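Local structure of cyclohexadienyl dehydratase (Synthetic construct, 5JOS) at residues A[84-92]-A[207-215]. The protein probably catalyses the dehydration of prephenate and arogenate in phenylalanine biosynthesis, using a periplasmic solute-binding protein fold. Numbering follows the deposited sequence.
Sequences DIAMGGVTV and SEKGYMMPK
The amine of K209 donates two hydrogen bonds across the contact. NZ lies 2.8 Å from G89 O, above the carbonyl plane, and 3.0 Å from T91 OG1. A bend at chi2 (-67°) folds the chain so that CD and CE also pass G89 O. Y33 OH is a third partner of NZ. With an alanine here, G89 O and T91 OG1 would probably both lose this shared donor, weakening the link between the 87-90 loop and strand 205-213. M87 packs over the Y211 ring. Its methyl CE makes a CH-pi contact over the ring centre, 3.8 Å from the centroid; SD stands farther above the face in a Met-aromatic contact. CG lies beside the backbone N (chi1 -63°), and the bend at chi3 (84°) turns CE over the face. Ring stacking with Y106 and a hydrogen bond between Y211 OH and D49 OD1 also hold Y211. In this family 3 solute-binding fold, the contact joins strand 85-86, at the edge of a parallel sheet, to strand 205-213, the middle strand of an antiparallel sheet. A86 and M212 form an antiparallel hydrogen-bonded pair, with A86 N 2.8 Å from M212 O. Past the loop a separate ladder begins, shifted by two residues: G210 N donates to V90 O and V92 N to E208 O. One water accepts from G88 N and V90 N and donates to G210 O. I85 CD1 meets Y211 CB at 3.7 Å, and its side chain runs alongside M213.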
# COMPACT_ATOMS: atom_id res chain seq x y z
N ASP A 84 -2.68 -14.45 -13.92
CA ASP A 84 -3.80 -14.88 -13.08
C ASP A 84 -4.17 -13.82 -12.06
O ASP A 84 -5.29 -13.78 -11.56
CB ASP A 84 -3.37 -16.13 -12.33
CG ASP A 84 -3.03 -17.30 -13.27
OD1 ASP A 84 -3.89 -17.64 -14.07
OD2 ASP A 84 -1.89 -17.81 -13.26
N ILE A 85 -3.20 -12.97 -11.72
CA ILE A 85 -3.40 -12.01 -10.68
C ILE A 85 -2.35 -10.92 -10.89
O ILE A 85 -1.16 -11.19 -11.29
CB ILE A 85 -3.27 -12.67 -9.34
CG1 ILE A 85 -3.52 -11.70 -8.18
CG2 ILE A 85 -1.87 -13.24 -9.15
CD1 ILE A 85 -3.73 -12.44 -6.83
N ALA A 86 -2.77 -9.69 -10.61
CA ALA A 86 -1.85 -8.55 -10.62
C ALA A 86 -1.41 -8.18 -9.22
O ALA A 86 -2.26 -7.89 -8.39
CB ALA A 86 -2.48 -7.41 -11.31
N MET A 87 -0.09 -8.18 -8.96
CA MET A 87 0.42 -7.95 -7.63
C MET A 87 1.55 -6.98 -7.80
O MET A 87 2.61 -7.30 -8.42
CB MET A 87 0.97 -9.25 -7.04
CG MET A 87 -0.13 -10.30 -6.87
SD MET A 87 0.37 -11.84 -6.26
CE MET A 87 0.37 -11.57 -4.51
N GLY A 88 1.34 -5.76 -7.27
CA GLY A 88 2.24 -4.66 -7.59
C GLY A 88 1.81 -3.26 -7.16
O GLY A 88 1.88 -2.33 -7.98
N GLY A 89 1.52 -3.14 -5.89
CA GLY A 89 0.94 -1.93 -5.27
C GLY A 89 -0.27 -1.34 -5.94
O GLY A 89 -0.42 -0.13 -5.99
N VAL A 90 -1.17 -2.18 -6.47
CA VAL A 90 -2.30 -1.65 -7.21
C VAL A 90 -3.28 -1.04 -6.25
O VAL A 90 -3.86 -1.71 -5.42
CB VAL A 90 -3.02 -2.73 -8.03
CG1 VAL A 90 -4.12 -2.17 -8.85
CG2 VAL A 90 -2.02 -3.37 -9.03
N THR A 91 -3.55 0.23 -6.45
CA THR A 91 -4.60 0.88 -5.66
C THR A 91 -5.98 0.48 -6.21
O THR A 91 -6.18 0.44 -7.42
CB THR A 91 -4.50 2.40 -5.80
OG1 THR A 91 -3.21 2.83 -5.31
CG2 THR A 91 -5.53 3.08 -5.01
N VAL A 92 -6.91 0.23 -5.31
CA VAL A 92 -8.28 -0.09 -5.63
C VAL A 92 -8.99 1.17 -6.05
O VAL A 92 -9.18 2.03 -5.25
CB VAL A 92 -9.00 -0.65 -4.42
CG1 VAL A 92 -10.44 -1.03 -4.79
CG2 VAL A 92 -8.32 -1.87 -3.89
N SER A 207 -7.58 5.43 0.86
CA SER A 207 -7.45 4.48 -0.16
C SER A 207 -6.88 3.13 0.33
O SER A 207 -6.46 2.97 1.45
CB SER A 207 -6.57 4.99 -1.28
OG SER A 207 -7.00 6.25 -1.73
N GLU A 208 -6.84 2.18 -0.58
CA GLU A 208 -6.26 0.89 -0.26
C GLU A 208 -5.63 0.21 -1.45
O GLU A 208 -5.88 0.56 -2.63
CB GLU A 208 -7.36 0.02 0.40
CG GLU A 208 -8.49 -0.31 -0.49
CD GLU A 208 -9.72 -0.97 0.21
OE1 GLU A 208 -10.10 -0.59 1.32
OE2 GLU A 208 -10.26 -1.94 -0.35
N LYS A 209 -4.78 -0.74 -1.14
CA LYS A 209 -4.12 -1.53 -2.15
C LYS A 209 -4.68 -2.93 -2.04
O LYS A 209 -4.89 -3.45 -0.93
CB LYS A 209 -2.61 -1.70 -1.86
CG LYS A 209 -1.72 -0.47 -1.65
CD LYS A 209 -1.63 0.28 -2.89
CE LYS A 209 -0.51 1.31 -2.84
NZ LYS A 209 -0.60 1.95 -4.20
N GLY A 210 -4.77 -3.59 -3.18
CA GLY A 210 -5.33 -4.93 -3.22
C GLY A 210 -4.69 -5.66 -4.37
O GLY A 210 -3.99 -5.06 -5.24
N TYR A 211 -4.87 -6.97 -4.38
CA TYR A 211 -4.45 -7.80 -5.53
C TYR A 211 -5.61 -7.95 -6.53
O TYR A 211 -6.71 -8.23 -6.18
CB TYR A 211 -3.85 -9.13 -5.08
CG TYR A 211 -2.71 -8.90 -4.10
CD1 TYR A 211 -1.65 -8.14 -4.43
CD2 TYR A 211 -2.76 -9.40 -2.83
CE1 TYR A 211 -0.63 -7.91 -3.52
CE2 TYR A 211 -1.72 -9.21 -1.93
CZ TYR A 211 -0.69 -8.42 -2.27
OH TYR A 211 0.29 -8.13 -1.35
N MET A 212 -5.31 -7.75 -7.79
CA MET A 212 -6.34 -7.65 -8.79
C MET A 212 -6.47 -8.92 -9.57
O MET A 212 -5.48 -9.43 -10.08
CB MET A 212 -5.95 -6.54 -9.74
CG MET A 212 -7.09 -5.80 -10.34
SD MET A 212 -6.73 -4.37 -11.39
CE MET A 212 -5.43 -4.85 -12.46
N MET A 213 -7.70 -9.42 -9.65
CA MET A 213 -8.04 -10.71 -10.26
C MET A 213 -9.11 -10.57 -11.37
O MET A 213 -9.94 -9.63 -11.30
CB MET A 213 -8.57 -11.69 -9.16
CG MET A 213 -7.42 -12.31 -8.39
SD MET A 213 -7.81 -13.14 -6.82
CE MET A 213 -7.98 -11.67 -5.90
N PRO A 214 -9.12 -11.45 -12.37
CA PRO A 214 -10.20 -11.32 -13.37
C PRO A 214 -11.53 -11.62 -12.72
O PRO A 214 -11.64 -12.41 -11.82
CB PRO A 214 -9.85 -12.36 -14.45
CG PRO A 214 -8.96 -13.32 -13.75
CD PRO A 214 -8.21 -12.56 -12.70
N LYS A 215 -12.54 -10.87 -13.10
CA LYS A 215 -13.92 -11.08 -12.62
C LYS A 215 -14.50 -12.47 -12.81
O LYS A 215 -14.25 -13.19 -13.80
CB LYS A 215 -14.87 -10.07 -13.27
CG LYS A 215 -14.99 -8.72 -12.55
CD LYS A 215 -16.05 -7.95 -13.33
CE LYS A 215 -16.95 -7.11 -12.47
NZ LYS A 215 -16.11 -6.12 -11.81
O HOH W 1 -1.22 -5.07 -5.77
O HOH W 2 -8.54 2.74 -2.73